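Local coordinates for protein 3-hydroxyacyl-thioester dehydratase Z (Mycobacterium tuberculosis, PDB 2C2I) that probably catalyses the reversible hydration of trans-2-enoyl-CoA thioesters to (3R)-3-hydroxyacyl-CoA as a homodimeric hotdog-fold hydratase, at residues V94-P99 and P139-E144; V106-S111 and T129-E134. All coordinates share one frame; numbering follows the deposited sequence.

Interaction 1: residues V94-P99 and P139-E144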
ATOM      1  N   VAL A  94      -5.254  -5.757   6.173  1.00  6.06           N
ATOM      2  CA  VAL A  94      -3.929  -5.266   6.577  1.00  5.12           C
ATOM      3  C   VAL A  94      -4.127  -4.497   7.882  1.00  5.52           C
ATOM      4  O   VAL A  94      -5.064  -3.702   7.989  1.00  4.73           O
ATOM      5  CB  VAL A  94      -3.299  -4.264   5.538  1.00  5.73           C
ATOM      6  CG1 VAL A  94      -1.988  -3.733   6.084  1.00  6.58           C
ATOM      7  CG2 VAL A  94      -3.110  -4.922   4.091  1.00  5.10           C
ATOM      8  N   ARG A  95      -3.220  -4.707   8.835  1.00  5.68           N
ATOM      9  CA  ARG A  95      -3.229  -3.931  10.070  1.00  6.65           C
ATOM     10  C   ARG A  95      -1.794  -3.513  10.355  1.00  7.35           C
ATOM     11  O   ARG A  95      -0.840  -4.134   9.855  1.00  6.56           O
ATOM     12  CB  ARG A  95      -3.839  -4.737  11.231  1.00  7.47           C
ATOM     13  CG  ARG A  95      -5.336  -5.073  11.096  1.00  8.94           C
ATOM     14  CD  ARG A  95      -6.199  -3.842  11.184  1.00  7.53           C
ATOM     15  NE  ARG A  95      -7.627  -4.101  11.179  1.00  8.53           N
ATOM     16  CZ  ARG A  95      -8.414  -4.092  10.093  1.00  7.42           C
ATOM     17  NH1 ARG A  95      -7.919  -3.913   8.864  1.00  8.32           N
ATOM     18  NH2 ARG A  95      -9.706  -4.291  10.249  1.00  8.15           N
ATOM     19  N   PHE A  96      -1.638  -2.408  11.098  1.00  8.29           N
ATOM     20  CA  PHE A  96      -0.318  -1.864  11.414  1.00  9.22           C
ATOM     21  C   PHE A  96      -0.225  -1.690  12.926  1.00 10.76           C
ATOM     22  O   PHE A  96      -0.341  -0.551  13.438  1.00 12.09           O
ATOM     23  CB  PHE A  96      -0.113  -0.498  10.733  1.00  9.16           C
ATOM     24  CG  PHE A  96      -0.196  -0.542   9.225  1.00  8.71           C
ATOM     25  CD1 PHE A  96       0.825  -1.113   8.480  1.00  8.11           C
ATOM     26  CD2 PHE A  96      -1.300  -0.018   8.563  1.00  8.65           C
ATOM     27  CE1 PHE A  96       0.767  -1.148   7.082  1.00  6.90           C
ATOM     28  CE2 PHE A  96      -1.373  -0.045   7.153  1.00  6.87           C
ATOM     29  CZ  PHE A  96      -0.352  -0.611   6.418  1.00  6.43           C
ATOM     30  N   PRO A  97      -0.062  -2.802  13.662  1.00 11.73           N
ATOM     31  CA  PRO A  97      -0.134  -2.718  15.141  1.00 12.84           C
ATOM     32  C   PRO A  97       0.842  -1.737  15.803  1.00 14.56           C
ATOM     33  O   PRO A  97       0.472  -1.068  16.774  1.00 15.89           O
ATOM     34  CB  PRO A  97       0.132  -4.156  15.582  1.00 13.24           C
ATOM     35  CG  PRO A  97      -0.443  -4.994  14.395  1.00 12.38           C
ATOM     36  CD  PRO A  97       0.096  -4.202  13.203  1.00 11.48           C
ATOM     37  N   ALA A  98       2.050  -1.644  15.280  1.00 15.29           N
ATOM     38  CA  ALA A  98       3.091  -0.777  15.851  1.00 16.51           C
ATOM     39  C   ALA A  98       3.720   0.101  14.769  1.00 16.44           C
ATOM     40  O   ALA A  98       3.989  -0.370  13.668  1.00 15.19           O
ATOM     41  CB  ALA A  98       4.160  -1.613  16.494  1.00 17.13           C
ATOM     42  N   PRO A  99       3.998   1.373  15.098  1.00 17.49           N
ATOM     43  CA  PRO A  99       4.725   2.230  14.159  1.00 17.42           C
ATOM     44  C   PRO A  99       6.166   1.755  13.901  1.00 17.02           C
ATOM     45  O   PRO A  99       6.732   0.987  14.679  1.00 17.71           O
ATOM     46  CB  PRO A  99       4.731   3.611  14.851  1.00 17.45           C
ATOM     47  CG  PRO A  99       3.641   3.550  15.854  1.00 20.10           C
ATOM     48  CD  PRO A  99       3.615   2.101  16.324  1.00 18.18           C
ATOM     49  N   PRO A 139       3.764  -6.455  15.911  1.00 13.46           N
ATOM     50  CA  PRO A 139       4.242  -6.397  14.519  1.00 12.73           C
ATOM     51  C   PRO A 139       4.043  -5.006  13.914  1.00 10.95           C
ATOM     52  O   PRO A 139       3.185  -4.249  14.375  1.00 10.31           O
ATOM     53  CB  PRO A 139       3.342  -7.396  13.764  1.00 12.54           C
ATOM     54  CG  PRO A 139       2.314  -7.878  14.725  1.00 13.93           C
ATOM     55  CD  PRO A 139       2.611  -7.360  16.100  1.00 13.68           C
ATOM     56  N   ALA A 140       4.829  -4.691  12.891  1.00 10.49           N
ATOM     57  CA  ALA A 140       4.658  -3.455  12.150  1.00  9.45           C
ATOM     58  C   ALA A 140       3.502  -3.604  11.178  1.00  9.63           C
ATOM     59  O   ALA A 140       2.801  -2.638  10.890  1.00  8.93           O
ATOM     60  CB  ALA A 140       5.917  -3.098  11.413  1.00 10.26           C
ATOM     61  N   CYS A 141       3.289  -4.825  10.691  1.00  8.70           N
ATOM     62  CA  CYS A 141       2.274  -5.020   9.665  1.00  8.10           C
ATOM     63  C   CYS A 141       1.872  -6.484   9.652  1.00  8.11           C
ATOM     64  O   CYS A 141       2.731  -7.361   9.727  1.00  9.47           O
ATOM     65  CB  CYS A 141       2.855  -4.619   8.313  1.00  8.13           C
ATOM     66  SG  CYS A 141       1.662  -4.771   6.942  1.00  9.03           S
ATOM     67  N   VAL A 142       0.564  -6.733   9.574  1.00  8.54           N
ATOM     68  CA  VAL A 142       0.017  -8.070   9.363  1.00  8.47           C
ATOM     69  C   VAL A 142      -0.882  -7.925   8.135  1.00  7.89           C
ATOM     70  O   VAL A 142      -1.838  -7.155   8.152  1.00  7.44           O
ATOM     71  CB  VAL A 142      -0.808  -8.603  10.549  1.00  9.81           C
ATOM     72  CG1 VAL A 142      -1.271 -10.052  10.282  1.00  9.19           C
ATOM     73  CG2 VAL A 142      -0.023  -8.527  11.878  1.00 11.16           C
ATOM     74  N   ALA A 143      -0.582  -8.679   7.080  1.00  7.29           N
ATOM     75  CA  ALA A 143      -1.276  -8.499   5.795  1.00  7.03           C
ATOM     76  C   ALA A 143      -1.614  -9.831   5.176  1.00  6.81           C
ATOM     77  O   ALA A 143      -0.836 -10.764   5.267  1.00  8.20           O
ATOM     78  CB  ALA A 143      -0.401  -7.717   4.822  1.00  6.81           C
ATOM     79  N   GLU A 144      -2.775  -9.907   4.554  1.00  5.64           N
ATOM     80  CA  GLU A 144      -3.028 -11.003   3.631  1.00  6.63           C
ATOM     81  C   GLU A 144      -3.159 -10.390   2.231  1.00  5.55           C
ATOM     82  O   GLU A 144      -4.024  -9.536   2.008  1.00  5.72           O
ATOM     83  CB  GLU A 144      -4.298 -11.739   4.023  1.00  6.53           C
ATOM     84  CG  GLU A 144      -4.551 -12.972   3.146  1.00  7.85           C
ATOM     85  CD  GLU A 144      -5.747 -13.738   3.636  1.00 13.09           C
ATOM     86  OE1 GLU A 144      -5.672 -14.275   4.756  1.00 17.29           O
ATOM     87  OE2 GLU A 144      -6.781 -13.758   2.954  1.00 12.52           O
TER
HETATM   88  O   HOH W   1       3.434  -0.046  11.161  1.00 10.69           O
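The carbonyl oxygen of Val-142 accepts a hydrogen bond from Arg-95 N (2.9 Å) and a CA-H...O contact from Val-94, whose CA lies 3.2 Å away. Val-142 N returns a bond to Arg-95 O, completing an antiparallel hydrogen-bonded pair. On the face of Val-94 and Ala-143, Cys-141 SG wedges between Val-94 CG1 and Phe-96 CE1, 3.7 Å from the latter and oblique to the ring; a chi1 of -178° sets the sulfur opposite its backbone nitrogen. The Phe-96 ring turns its edge to Ala-140 O, 3.5 Å from CD1. Strand 86-95, outermost within its own chain, pairs through Val-94 and Arg-95 with an antiparallel strand of the second subunit, so the hotdog sheet crosses the dimer interface; Arg-95 NH1 bonds Val-94 O from above the carbonyl plane while NH2 reaches Asn-92 of that subunit. Against strand 122-133, Ala-140 and Cys-141 both face Val-131 in a classic beta bulge. Towards Pro-97 and Pro-139 the ladder gives way to loop contacts: Pro-97 CG lies 4.0 Å from Pro-139 CG, the rings crossing near a right angle, and Ala-98 N bonds Pro-139 O weakly. A water donates to Ala-98 O and Ala-140 O; Pro-97, Ala-98 and Pro-99 probably contribute to the substrate site.

Interaction 2: residues V106-S111 and T129-E134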
ATOM      1  N   VAL A 106      13.294  -3.952  10.054  1.00 17.86           N
ATOM      2  CA  VAL A 106      12.091  -4.757   9.888  1.00 16.74           C
ATOM      3  C   VAL A 106      12.428  -6.098   9.188  1.00 15.63           C
ATOM      4  O   VAL A 106      13.385  -6.204   8.431  1.00 15.73           O
ATOM      5  CB  VAL A 106      11.004  -3.987   9.072  1.00 16.19           C
ATOM      6  CG1 VAL A 106      10.571  -2.717   9.811  1.00 16.73           C
ATOM      7  CG2 VAL A 106      11.528  -3.653   7.671  1.00 18.14           C
ATOM      8  N   ARG A 107      11.608  -7.106   9.432  1.00 15.55           N
ATOM      9  CA  ARG A 107      11.804  -8.421   8.826  1.00 15.61           C
ATOM     10  C   ARG A 107      10.434  -9.081   8.692  1.00 14.27           C
ATOM     11  O   ARG A 107       9.564  -8.912   9.552  1.00 14.62           O
ATOM     12  CB  ARG A 107      12.728  -9.268   9.716  1.00 16.60           C
ATOM     13  CG  ARG A 107      12.879 -10.698   9.311  1.00 19.10           C
ATOM     14  CD  ARG A 107      14.012 -11.335  10.110  1.00 22.88           C
ATOM     15  NE  ARG A 107      13.607 -11.676  11.472  1.00 24.47           N
ATOM     16  CZ  ARG A 107      14.352 -12.420  12.290  1.00 26.16           C
ATOM     17  NH1 ARG A 107      15.529 -12.876  11.874  1.00 23.52           N
ATOM     18  NH2 ARG A 107      13.923 -12.710  13.509  1.00 27.69           N
ATOM     19  N   ALA A 108      10.249  -9.851   7.627  1.00 13.01           N
ATOM     20  CA  ALA A 108       8.955 -10.449   7.361  1.00 12.46           C
ATOM     21  C   ALA A 108       9.021 -11.982   7.379  1.00 12.49           C
ATOM     22  O   ALA A 108      10.063 -12.550   7.032  1.00 12.64           O
ATOM     23  CB  ALA A 108       8.391  -9.937   5.998  1.00 12.29           C
ATOM     24  N   THR A 109       7.907 -12.613   7.769  1.00 12.01           N
ATOM     25  CA  THR A 109       7.682 -14.054   7.628  1.00 12.24           C
ATOM     26  C   THR A 109       6.411 -14.217   6.805  1.00 10.67           C
ATOM     27  O   THR A 109       5.428 -13.565   7.103  1.00 10.22           O
ATOM     28  CB  THR A 109       7.403 -14.667   9.011  1.00 13.27           C
ATOM     29  OG1 THR A 109       8.530 -14.383   9.864  1.00 17.19           O
ATOM     30  CG2 THR A 109       7.209 -16.181   8.875  1.00 14.74           C
ATOM     31  N   SER A 110       6.425 -15.072   5.779  1.00 10.33           N
ATOM     32  CA  SER A 110       5.207 -15.299   4.980  1.00  9.80           C
ATOM     33  C   SER A 110       4.833 -16.782   4.863  1.00  9.72           C
ATOM     34  O   SER A 110       5.710 -17.662   4.889  1.00 10.23           O
ATOM     35  CB  SER A 110       5.375 -14.717   3.568  1.00  9.76           C
ATOM     36  OG  SER A 110       5.546 -13.303   3.597  1.00  8.86           O
ATOM     37  N   SER A 111       3.542 -17.038   4.682  1.00 10.17           N
ATOM     38  CA  SER A 111       3.023 -18.392   4.437  1.00 10.81           C
ATOM     39  C   SER A 111       2.093 -18.362   3.256  1.00 10.65           C
ATOM     40  O   SER A 111       1.437 -17.343   3.005  1.00  9.15           O
ATOM     41  CB  SER A 111       2.226 -18.877   5.650  1.00 12.32           C
ATOM     42  OG  SER A 111       3.023 -18.781   6.816  1.00 16.87           O
ATOM     43  N   THR A 129       1.470 -12.429   5.628  1.00 10.23           N
ATOM     44  CA  THR A 129       2.783 -11.916   6.010  1.00  9.41           C
ATOM     45  C   THR A 129       2.656 -11.204   7.349  1.00  9.99           C
ATOM     46  O   THR A 129       1.655 -10.525   7.617  1.00  9.66           O
ATOM     47  CB  THR A 129       3.398 -10.951   4.944  1.00  9.74           C
ATOM     48  OG1 THR A 129       3.473 -11.598   3.653  1.00  9.78           O
ATOM     49  CG2 THR A 129       4.802 -10.519   5.320  1.00  9.51           C
ATOM     50  N   THR A 130       3.669 -11.386   8.189  1.00  9.67           N
ATOM     51  CA  THR A 130       3.816 -10.593   9.366  1.00 11.42           C
ATOM     52  C   THR A 130       5.134  -9.899   9.227  1.00 11.88           C
ATOM     53  O   THR A 130       6.136 -10.545   8.946  1.00 12.22           O
ATOM     54  CB  THR A 130       3.747 -11.471  10.637  1.00 12.51           C
ATOM     55  OG1 THR A 130       2.390 -11.890  10.799  1.00 13.66           O
ATOM     56  CG2 THR A 130       4.165 -10.666  11.876  1.00 14.94           C
ATOM     57  N   VAL A 131       5.127  -8.573   9.382  1.00 11.99           N
ATOM     58  CA  VAL A 131       6.353  -7.797   9.384  1.00 12.32           C
ATOM     59  C   VAL A 131       6.629  -7.403  10.838  1.00 13.23           C
ATOM     60  O   VAL A 131       5.826  -6.693  11.459  1.00 13.00           O
ATOM     61  CB  VAL A 131       6.251  -6.516   8.493  1.00 11.89           C
ATOM     62  CG1 VAL A 131       7.595  -5.801   8.411  1.00 11.76           C
ATOM     63  CG2 VAL A 131       5.796  -6.863   7.080  1.00 10.78           C
ATOM     64  N   GLU A 132       7.751  -7.881  11.379  1.00 14.46           N
ATOM     65  CA  GLU A 132       8.182  -7.469  12.716  1.00 16.59           C
ATOM     66  C   GLU A 132       9.114  -6.279  12.620  1.00 16.67           C
ATOM     67  O   GLU A 132       9.785  -6.093  11.608  1.00 16.54           O
ATOM     68  CB  GLU A 132       8.874  -8.623  13.447  1.00 16.48           C
ATOM     69  CG  GLU A 132      10.222  -9.019  12.893  1.00 17.57           C
ATOM     70  CD  GLU A 132      10.777 -10.253  13.618  1.00 20.87           C
ATOM     71  OE1 GLU A 132      10.871 -10.229  14.870  1.00 22.88           O
ATOM     72  OE2 GLU A 132      11.093 -11.243  12.940  1.00 21.87           O
ATOM     73  N   VAL A 133       9.174  -5.482  13.691  1.00 19.09           N
ATOM     74  CA  VAL A 133      10.128  -4.363  13.747  1.00 20.48           C
ATOM     75  C   VAL A 133      10.981  -4.516  15.021  1.00 22.63           C
ATOM     76  O   VAL A 133      10.451  -4.718  16.099  1.00 23.55           O
ATOM     77  CB  VAL A 133       9.429  -2.944  13.580  1.00 19.99           C
ATOM     78  CG1 VAL A 133       8.184  -2.793  14.461  1.00 19.27           C
ATOM     79  CG2 VAL A 133      10.408  -1.801  13.802  1.00 21.48           C
ATOM     80  N   GLU A 134      12.295  -4.435  14.861  1.00 24.71           N
ATOM     81  CA  GLU A 134      13.256  -4.897  15.875  1.00 27.96           C
ATOM     82  C   GLU A 134      13.140  -4.350  17.310  1.00 29.96           C
ATOM     83  O   GLU A 134      13.500  -5.064  18.262  1.00 32.57           O
ATOM     84  CB  GLU A 134      14.678  -4.739  15.350  1.00 28.56           C
ATOM     85  CG  GLU A 134      15.721  -5.595  16.064  1.00 31.05           C
ATOM     86  CD  GLU A 134      17.054  -5.554  15.375  1.00 33.19           C
ATOM     87  OE1 GLU A 134      17.457  -4.456  14.941  1.00 32.80           O
ATOM     88  OE2 GLU A 134      17.692  -6.623  15.253  1.00 35.96           O
TER
HETATM   89  O   HOH W   2       8.670 -11.660  10.803  1.00 21.50           O
HETATM   90  O   HOH W   3      12.618 -11.603  16.194  1.00 28.79           O
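Val-106 packs against two valines of the facing strand: its CB rests 3.9 Å from Val-131 CG1, while its CG1 leans on Val-133 CB. The smaller Ala-108 then accepts its neighbours' branches, with Thr-129 CG2 coming to 3.7 Å from its CB and Val-131 CG2 a little farther off, beside it. Farther along the same buried face, Ser-110 OG and Thr-129 OG1 are joined by a 2.7 Å hydrogen bond. Across the sheet, on the face of Arg-107 and Glu-132, those two side chains run side by side. Glu-132 CG stands between its own N and carbonyl carbon (chi1 69°), a position that lays it 3.4 Å from Arg-107 O and turns the carboxylate along the arginine. The arginine bends at chi3 (78°), and both NE, at 2.9 Å, and NH2 converge on Glu-132 OE2 in a salt bridge. OE2 lies in the guanidinium plane, but the nitrogens meet it from one face of the carboxylate, well above its plane. The other oxygen, OE1, accepts a hydrogen bond from a water. Regular antiparallel backbone bonds join Arg-107 with Glu-132 and Thr-109 with Thr-130 in this hairpin of the hotdog sheet. Strands 17-25 and 141-149 flank the pair, and helix 70-75 covers the face of Ala-108, Thr-129 and Val-131, with Gln-74 bonding Thr-129 OG1.

How the interactions relate
From the N terminus, the chain first reaches 94-99 at the end of strand 86-95, then turns into strand 105-119, whose 106-111 part meets 129-134 after the hairpin bend. Interaction 2 thus closes a loop of 17 residues, mostly strand. Only when the chain comes back through 139-144 does interaction 1 close, spanning 39 residues and enclosing the hairpin, so the contacts nest without crossing. Interaction 2 ties 105-119 to 122-133 and interaction 1 ties 86-95 to 141-149. The junction of 122-133 with 141-149, where Ala-140 N and Val-131 O (2.7 Å) probably hydrogen-bond and Ala-140 CB packs on Val-133 CG1, makes them parts of one sheet, which strand 17-25 extends beyond 105-119.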